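PDB 1ZBP: uncharacterized protein from Vibrio parahaemolyticus, which is of unknown function but belongs to the ImpE family, so it may serve as an accessory protein of bacterial type VI secretion. Local coordinates for residues Val145-Asp150 with Met208-Ser213; Tyr155-Ser160 with Gly239-Leu244; Lys5-Leu8 with Gln14-Leu17. All coordinates share one frame; numbering follows the deposited sequence.

Interaction 1: residues Val145-Asp150 with Met208-Ser213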
loop_
_atom_site.group_PDB
_atom_site.type_symbol
_atom_site.label_atom_id
_atom_site.label_comp_id
_atom_site.label_asym_id
_atom_site.label_seq_id
_atom_site.Cartn_x
_atom_site.Cartn_y
_atom_site.Cartn_z
ATOM N N VAL A 145 0.523 15.132 10.739
ATOM C CA VAL A 145 0.327 14.336 9.537
ATOM C C VAL A 145 -0.408 13.022 9.833
ATOM O O VAL A 145 -0.092 12.301 10.789
ATOM C CB VAL A 145 1.695 14.015 8.881
ATOM C CG1 VAL A 145 1.533 12.987 7.786
ATOM C CG2 VAL A 145 2.287 15.300 8.295
ATOM N N ARG A 146 -1.382 12.700 8.992
ATOM C CA ARG A 146 -2.135 11.478 9.178
ATOM C C ARG A 146 -2.854 11.098 7.889
ATOM O O ARG A 146 -3.158 11.966 7.081
ATOM C CB ARG A 146 -3.125 11.707 10.309
ATOM C CG ARG A 146 -3.672 10.451 10.901
ATOM C CD ARG A 146 -5.068 10.171 10.377
ATOM N NE ARG A 146 -6.001 11.237 10.688
ATOM C CZ ARG A 146 -7.304 11.037 10.847
ATOM N NH1 ARG A 146 -7.804 9.809 10.724
ATOM N NH2 ARG A 146 -8.110 12.064 11.123
ATOM N N ASP A 147 -3.114 9.812 7.680
ATOM C CA ASP A 147 -3.830 9.386 6.470
ATOM C C ASP A 147 -5.316 9.733 6.667
ATOM O O ASP A 147 -5.847 9.567 7.763
ATOM C CB ASP A 147 -3.674 7.876 6.258
ATOM C CG ASP A 147 -4.125 7.419 4.875
ATOM O OD1 ASP A 147 -5.253 7.754 4.458
ATOM O OD2 ASP A 147 -3.345 6.714 4.202
ATOM N N ILE A 148 -5.981 10.222 5.623
ATOM C CA ILE A 148 -7.396 10.589 5.739
ATOM C C ILE A 148 -8.249 9.363 6.084
ATOM O O ILE A 148 -9.175 9.446 6.896
ATOM C CB ILE A 148 -7.919 11.263 4.439
ATOM C CG1 ILE A 148 -7.274 12.647 4.280
ATOM C CG2 ILE A 148 -9.455 11.402 4.490
ATOM C CD1 ILE A 148 -7.627 13.348 2.959
ATOM N N ASP A 149 -7.916 8.237 5.457
ATOM C CA ASP A 149 -8.556 6.937 5.672
ATOM C C ASP A 149 -8.648 6.670 7.181
ATOM O O ASP A 149 -7.691 6.939 7.913
ATOM C CB ASP A 149 -7.681 5.859 5.029
ATOM C CG ASP A 149 -8.335 4.494 5.014
ATOM O OD1 ASP A 149 -9.141 4.223 4.101
ATOM O OD2 ASP A 149 -8.043 3.698 5.922
ATOM N N ASP A 150 -9.773 6.135 7.655
ATOM C CA ASP A 150 -9.925 5.857 9.093
ATOM C C ASP A 150 -9.361 4.516 9.542
ATOM O O ASP A 150 -9.208 4.275 10.740
ATOM C CB ASP A 150 -11.390 5.950 9.504
ATOM C CG ASP A 150 -11.848 7.370 9.651
ATOM O OD1 ASP A 150 -13.026 7.644 9.323
ATOM O OD2 ASP A 150 -11.036 8.216 10.102
HETATM N N MSE A 208 0.615 2.319 -2.860
HETATM C CA MSE A 208 0.181 3.681 -3.155
HETATM C C MSE A 208 -1.343 3.840 -3.231
HETATM O O MSE A 208 -1.843 4.952 -3.358
HETATM C CB MSE A 208 0.820 4.113 -4.485
HETATM C CG MSE A 208 1.591 5.421 -4.463
HETATM SE SE MSE A 208 2.883 5.618 -3.020
HETATM C CE MSE A 208 3.252 7.515 -3.307
ATOM N N THR A 209 -2.074 2.733 -3.137
ATOM C CA THR A 209 -3.537 2.757 -3.222
ATOM C C THR A 209 -4.172 2.074 -2.007
ATOM O O THR A 209 -3.538 1.253 -1.367
ATOM C CB THR A 209 -4.006 2.028 -4.502
ATOM O OG1 THR A 209 -5.389 2.317 -4.739
ATOM C CG2 THR A 209 -3.837 0.535 -4.351
ATOM N N TYR A 210 -5.414 2.413 -1.681
ATOM C CA TYR A 210 -6.070 1.781 -0.540
ATOM C C TYR A 210 -6.377 0.315 -0.793
ATOM O O TYR A 210 -6.519 -0.101 -1.929
ATOM C CB TYR A 210 -7.353 2.532 -0.173
ATOM C CG TYR A 210 -7.065 3.875 0.431
ATOM C CD1 TYR A 210 -6.341 3.982 1.628
ATOM C CD2 TYR A 210 -7.440 5.042 -0.217
ATOM C CE1 TYR A 210 -5.998 5.218 2.151
ATOM C CE2 TYR A 210 -7.100 6.273 0.300
ATOM C CZ TYR A 210 -6.384 6.355 1.477
ATOM O OH TYR A 210 -6.074 7.592 1.979
ATOM N N VAL A 211 -6.496 -0.460 0.282
ATOM C CA VAL A 211 -6.758 -1.891 0.175
ATOM C C VAL A 211 -8.143 -2.234 -0.383
ATOM O O VAL A 211 -8.313 -3.263 -1.042
ATOM C CB VAL A 211 -6.533 -2.601 1.551
ATOM C CG1 VAL A 211 -7.649 -2.255 2.529
ATOM C CG2 VAL A 211 -6.418 -4.098 1.352
ATOM N N ASP A 212 -9.120 -1.367 -0.149
ATOM C CA ASP A 212 -10.470 -1.609 -0.647
ATOM C C ASP A 212 -10.712 -1.176 -2.097
ATOM O O ASP A 212 -11.769 -1.464 -2.653
ATOM C CB ASP A 212 -11.504 -0.925 0.254
ATOM C CG ASP A 212 -11.657 -1.613 1.589
ATOM O OD1 ASP A 212 -12.051 -2.803 1.608
ATOM O OD2 ASP A 212 -11.381 -0.976 2.631
ATOM N N SER A 213 -9.752 -0.500 -2.719
ATOM C CA SER A 213 -9.950 -0.050 -4.096
ATOM C C SER A 213 -10.502 -1.172 -4.981
ATOM O O SER A 213 -9.954 -2.280 -5.017
ATOM C CB SER A 213 -8.649 0.541 -4.665
ATOM O OG SER A 213 -7.535 -0.262 -4.379
#
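Tyr210 reaches from the 208-213 loop to Asp147 and Asp149. At CB the first torsion puts CG anti to the carbonyl carbon (chi1 -70°), which aims the ring at the end of strand 140-147. Tyr210 CD1 lies 3.7 Å from Asp149 OD1, which sits over one ring face, offset toward the rim. Next along, Tyr210 CE1 packs 3.4 Å from Asp149 CB. The Asp149 carboxylate is tilted only 21° from the ring plane, so it lies nearly flat along that face as the two side chains run past each other in opposite directions. Bonds to Asp149 OD2 from the N atoms of Arg151 and Leu152, and a weak one to OD1 from Gly237 N, probably hold this carboxylate in its rotation. Asp147 OD1 stands 3.5 Å from both CE1 and CZ of Tyr210. At the tip, Tyr210 OH donates to Asp147 OD1 over 2.6 Å and also takes a weak bond from Cys242 N. Asp147 approaches from the opposite direction, at the ring edge, with its carboxylate turned 58° from the ring, and it receives the hydroxyl on its syn lone pair. The anti side of Asp147 OD1 accepts Asp149 N at 2.9 Å, from somewhat out of the carboxylate plane, while OD2 has a weak bond from Trp243 NE1. This bond to the amide two residues on defines an Asx turn, here ending the strand and anchoring a buried tyrosine.

Interaction 2: residues Tyr155-Ser160 with Gly239-Leu244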
loop_
_atom_site.group_PDB
_atom_site.type_symbol
_atom_site.label_atom_id
_atom_site.label_comp_id
_atom_site.label_asym_id
_atom_site.label_seq_id
_atom_site.Cartn_x
_atom_site.Cartn_y
_atom_site.Cartn_z
ATOM N N TYR A 155 -0.971 5.541 10.509
ATOM C CA TYR A 155 -0.053 4.481 10.079
ATOM C C TYR A 155 0.269 4.506 8.587
ATOM O O TYR A 155 -0.524 4.976 7.783
ATOM C CB TYR A 155 -0.650 3.099 10.382
ATOM C CG TYR A 155 -0.671 2.723 11.837
ATOM C CD1 TYR A 155 0.316 1.900 12.374
ATOM C CD2 TYR A 155 -1.675 3.196 12.691
ATOM C CE1 TYR A 155 0.306 1.557 13.713
ATOM C CE2 TYR A 155 -1.687 2.855 14.036
ATOM C CZ TYR A 155 -0.695 2.036 14.542
ATOM O OH TYR A 155 -0.689 1.712 15.888
ATOM N N ILE A 156 1.452 4.023 8.226
ATOM C CA ILE A 156 1.801 3.911 6.823
ATOM C C ILE A 156 1.988 2.416 6.640
ATOM O O ILE A 156 2.152 1.666 7.624
ATOM C CB ILE A 156 3.117 4.629 6.426
ATOM C CG1 ILE A 156 4.267 4.165 7.319
ATOM C CG2 ILE A 156 2.924 6.132 6.437
ATOM C CD1 ILE A 156 5.627 4.461 6.728
ATOM N N GLU A 157 1.942 1.978 5.388
ATOM C CA GLU A 157 2.089 0.560 5.077
ATOM C C GLU A 157 3.403 0.308 4.324
ATOM O O GLU A 157 3.871 1.140 3.543
ATOM C CB GLU A 157 0.913 0.093 4.221
ATOM C CG GLU A 157 -0.472 0.403 4.805
ATOM C CD GLU A 157 -1.609 -0.217 3.983
ATOM O OE1 GLU A 157 -2.164 -1.257 4.383
ATOM O OE2 GLU A 157 -1.969 0.338 2.929
ATOM N N LEU A 158 4.012 -0.839 4.570
ATOM C CA LEU A 158 5.258 -1.164 3.902
ATOM C C LEU A 158 5.265 -2.627 3.578
ATOM O O LEU A 158 4.722 -3.428 4.320
ATOM C CB LEU A 158 6.462 -0.839 4.799
ATOM C CG LEU A 158 6.761 0.633 5.131
ATOM C CD1 LEU A 158 7.739 0.716 6.298
ATOM C CD2 LEU A 158 7.334 1.335 3.896
ATOM N N PHE A 159 5.862 -2.965 2.445
ATOM C CA PHE A 159 6.014 -4.352 2.042
ATOM C C PHE A 159 7.531 -4.546 2.132
ATOM O O PHE A 159 8.269 -3.974 1.346
ATOM C CB PHE A 159 5.533 -4.564 0.602
ATOM C CG PHE A 159 4.043 -4.442 0.430
ATOM C CD1 PHE A 159 3.183 -4.554 1.523
ATOM C CD2 PHE A 159 3.495 -4.274 -0.827
ATOM C CE1 PHE A 159 1.805 -4.502 1.364
ATOM C CE2 PHE A 159 2.113 -4.220 -0.999
ATOM C CZ PHE A 159 1.262 -4.336 0.105
ATOM N N SER A 160 7.997 -5.324 3.102
ATOM C CA SER A 160 9.428 -5.549 3.270
ATOM C C SER A 160 9.979 -6.503 2.219
ATOM O O SER A 160 9.229 -7.261 1.589
ATOM C CB SER A 160 9.718 -6.123 4.650
ATOM O OG SER A 160 9.169 -7.409 4.781
ATOM N N GLY A 239 -8.735 3.844 -4.076
ATOM C CA GLY A 239 -7.855 4.477 -5.037
ATOM C C GLY A 239 -6.653 5.128 -4.376
ATOM O O GLY A 239 -6.268 4.736 -3.282
ATOM N N LEU A 240 -6.079 6.131 -5.044
ATOM C CA LEU A 240 -4.891 6.859 -4.582
ATOM C C LEU A 240 -5.016 7.426 -3.155
ATOM O O LEU A 240 -5.989 8.072 -2.829
ATOM C CB LEU A 240 -4.603 7.993 -5.580
ATOM C CG LEU A 240 -3.272 8.724 -5.409
ATOM C CD1 LEU A 240 -2.125 7.761 -5.747
ATOM C CD2 LEU A 240 -3.232 9.959 -6.303
ATOM N N LYS A 241 -4.029 7.188 -2.301
ATOM C CA LYS A 241 -4.095 7.703 -0.945
ATOM C C LYS A 241 -3.993 9.229 -0.935
ATOM O O LYS A 241 -3.351 9.827 -1.803
ATOM C CB LYS A 241 -2.987 7.071 -0.086
ATOM C CG LYS A 241 -3.103 5.539 0.050
ATOM C CD LYS A 241 -2.076 4.942 1.022
ATOM C CE LYS A 241 -2.227 3.414 1.130
ATOM N NZ LYS A 241 -1.262 2.809 2.114
ATOM N N CYS A 242 -4.628 9.852 0.054
ATOM C CA CYS A 242 -4.641 11.313 0.191
ATOM C C CYS A 242 -4.387 11.431 1.699
ATOM O O CYS A 242 -5.015 10.731 2.469
ATOM C CB CYS A 242 -6.040 11.874 -0.222
ATOM S SG CYS A 242 -6.164 13.559 -1.081
ATOM N N TRP A 243 -3.446 12.282 2.103
ATOM C CA TRP A 243 -3.088 12.476 3.507
ATOM C C TRP A 243 -3.449 13.874 3.983
ATOM O O TRP A 243 -3.457 14.832 3.213
ATOM C CB TRP A 243 -1.567 12.281 3.728
ATOM C CG TRP A 243 -1.080 10.849 3.759
ATOM C CD1 TRP A 243 -1.811 9.733 3.497
ATOM C CD2 TRP A 243 0.256 10.395 4.055
ATOM N NE1 TRP A 243 -1.023 8.610 3.611
ATOM C CE2 TRP A 243 0.250 8.988 3.953
ATOM C CE3 TRP A 243 1.458 11.043 4.395
ATOM C CZ2 TRP A 243 1.386 8.212 4.176
ATOM C CZ3 TRP A 243 2.600 10.266 4.619
ATOM C CH2 TRP A 243 2.550 8.865 4.507
ATOM N N LEU A 244 -3.737 13.976 5.270
ATOM C CA LEU A 244 -4.056 15.252 5.882
ATOM C C LEU A 244 -2.737 15.766 6.465
ATOM O O LEU A 244 -2.228 15.202 7.429
ATOM C CB LEU A 244 -5.075 15.039 6.998
ATOM C CG LEU A 244 -5.629 16.288 7.684
ATOM C CD1 LEU A 244 -6.368 17.164 6.655
ATOM C CD2 LEU A 244 -6.576 15.863 8.803
HETATM O O HOH W 1 0.772 4.070 3.648
#
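A buried salt bridge, Glu157 with Lys241, beside an apolar contact of Ile156 with Trp243, joins strand 155-159, at one edge of a three-stranded sheet, to segment 239-244, which enters strand 242-245 of the eight-stranded antiparallel sheet. Side chains make the connection: the closest CA atoms, those of Ile156 and Trp243, are 10.4 Å apart. Lys241 reaches toward Glu157 with an extended chain, all torsions beyond CB near 180°, which delivers Lys241 NZ to within 2.7 Å of Glu157 OE2. The ammonium uses the anti lone pair of that oxygen, the one away from OE1. A water, 2.8 Å from Lys241 NZ and 3.0 Å from Glu157 N, accepts from both and ties the lysine to the strand backbone as well. Alongside, Ile156 presents its CG2 branch to the benzo end of the indole, 3.4 Å from both CZ2 and CH2 of Trp243, and the two side chains cross obliquely. Glu157 OE1 is occupied too, by Arg81 NE and Tyr165 OH, while Lys241 NZ has a further weak bond to Pro207 O. With two cations and a hydroxyl around one buried carboxylate, Glu157 is probably kept ionised, and its negative charge should in turn help offset the cost of burying Lys241.

Interaction 3: residues Lys5-Leu8 with Gln14-Leu17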
loop_
_atom_site.group_PDB
_atom_site.type_symbol
_atom_site.label_atom_id
_atom_site.label_comp_id
_atom_site.label_asym_id
_atom_site.label_seq_id
_atom_site.Cartn_x
_atom_site.Cartn_y
_atom_site.Cartn_z
ATOM N N LYS A 5 -0.868 -1.758 -24.328
ATOM C CA LYS A 5 -0.235 -0.558 -23.789
ATOM C C LYS A 5 -1.076 0.675 -24.113
ATOM O O LYS A 5 -0.857 1.761 -23.570
ATOM C CB LYS A 5 1.172 -0.410 -24.387
ATOM C CG LYS A 5 2.234 0.088 -23.410
ATOM C CD LYS A 5 3.638 -0.020 -24.003
ATOM C CE LYS A 5 4.714 0.408 -23.005
ATOM N NZ LYS A 5 4.557 1.825 -22.553
ATOM N N ASN A 6 -2.045 0.489 -25.004
ATOM C CA ASN A 6 -2.939 1.563 -25.418
ATOM C C ASN A 6 -4.230 1.431 -24.606
ATOM O O ASN A 6 -4.875 2.428 -24.271
ATOM C CB ASN A 6 -3.234 1.444 -26.918
ATOM C CG ASN A 6 -3.221 2.790 -27.632
ATOM O OD1 ASN A 6 -4.135 3.606 -27.475
ATOM N ND2 ASN A 6 -2.172 3.030 -28.417
ATOM N N ALA A 7 -4.600 0.197 -24.282
ATOM C CA ALA A 7 -5.801 -0.032 -23.494
ATOM C C ALA A 7 -5.543 0.423 -22.062
ATOM O O ALA A 7 -6.468 0.800 -21.348
ATOM C CB ALA A 7 -6.177 -1.509 -23.524
ATOM N N LEU A 8 -4.278 0.385 -21.651
ATOM C CA LEU A 8 -3.891 0.799 -20.304
ATOM C C LEU A 8 -3.913 2.326 -20.182
ATOM O O LEU A 8 -4.084 2.867 -19.088
ATOM C CB LEU A 8 -2.492 0.268 -19.960
ATOM C CG LEU A 8 -2.042 0.346 -18.493
ATOM C CD1 LEU A 8 -2.929 -0.551 -17.645
ATOM C CD2 LEU A 8 -0.582 -0.091 -18.364
ATOM N N GLN A 14 -8.881 -4.330 -17.215
ATOM C CA GLN A 14 -9.350 -5.640 -17.642
ATOM C C GLN A 14 -8.984 -5.913 -19.101
ATOM O O GLN A 14 -8.442 -6.973 -19.422
ATOM C CB GLN A 14 -10.860 -5.756 -17.451
ATOM C CG GLN A 14 -11.310 -5.557 -16.015
ATOM C CD GLN A 14 -10.496 -6.377 -15.030
ATOM O OE1 GLN A 14 -9.344 -6.049 -14.739
ATOM N NE2 GLN A 14 -11.086 -7.456 -14.522
ATOM N N GLN A 15 -9.272 -4.954 -19.980
ATOM C CA GLN A 15 -8.965 -5.096 -21.404
ATOM C C GLN A 15 -7.469 -5.294 -21.638
ATOM O O GLN A 15 -7.067 -6.123 -22.454
ATOM C CB GLN A 15 -9.456 -3.861 -22.184
ATOM C CG GLN A 15 -8.911 -3.753 -23.618
ATOM C CD GLN A 15 -9.443 -2.540 -24.382
ATOM O OE1 GLN A 15 -9.472 -1.424 -23.859
ATOM N NE2 GLN A 15 -9.842 -2.753 -25.633
ATOM N N ALA A 16 -6.652 -4.527 -20.920
ATOM C CA ALA A 16 -5.199 -4.611 -21.047
ATOM C C ALA A 16 -4.700 -6.022 -20.741
ATOM O O ALA A 16 -3.728 -6.485 -21.342
ATOM C CB ALA A 16 -4.529 -3.600 -20.115
ATOM N N LEU A 17 -5.371 -6.702 -19.811
ATOM C CA LEU A 17 -5.005 -8.063 -19.435
ATOM C C LEU A 17 -5.325 -9.043 -20.563
ATOM O O LEU A 17 -4.521 -9.926 -20.878
ATOM C CB LEU A 17 -5.736 -8.473 -18.149
ATOM C CG LEU A 17 -5.322 -7.744 -16.863
ATOM C CD1 LEU A 17 -6.224 -8.159 -15.706
ATOM C CD2 LEU A 17 -3.866 -8.063 -16.547
#
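Ala7 meets Gln15 and Ala16 where the short helix 4-7 comes up against the start of helix 13-25. Before it, the CB of Lys5 points away from segment 14-17. The backbone of Lys5 is held locally by weak bonds, its N to Thr2 OG1 and its O to Ser9 OG. At Ala7 the CB points toward the second helix, and the CA atoms of Ala7 and Ala16 approach to 5.2 Å, a spacing permitted by two small side chains. Ala7 CB lies 4.0 Å from Ala16 N and 4.3 Å from Ala16 CB. Gln15, which is exposed, lies against this methyl: its chain is extended, CG lying opposite the backbone N (chi1 167°), so that CG and CD of Gln15 each stand 3.5 Å from Ala7 CB and OE1 3.3 Å from it. Leu8 follows, touching with one branch, Leu8 CD1 lying 4.2 Å from Ala16 CB. The contact is thus van der Waals in character. Two consecutive N-terminal helices, linked by a short loop, pack here through small residues, Ala7 also touching Leu19 of helix 13-25. Leu8 carries the packing on to Leu40 of helix 31-44 and to the loops holding Leu184 and Leu220, and its carbonyl O accepts from Arg222 NH1.

Interactions 1 and 2 form one continuous buried region, their centres 5 Å apart. Strands 140-147 and 242-245 are neighbours in the eight-stranded sheet, where Arg146 O and Leu244 N lie 2.8 Å apart, a probable hydrogen bond. The segments of interactions 1 and 2 alternate along the chain. Strand 155-159 follows 140-147 but lies in the three-stranded sheet, so interaction 2 ties the two sheets together. Interaction 3 comes earlier in sequence, in the N-terminal helices; its centre is 26 Å from each of the others, with nearest atoms about 10 Å from interaction 1 and about 14 Å from interaction 2. The protein thus combines a local helix-helix contact with long-range contacts in its beta-rich part.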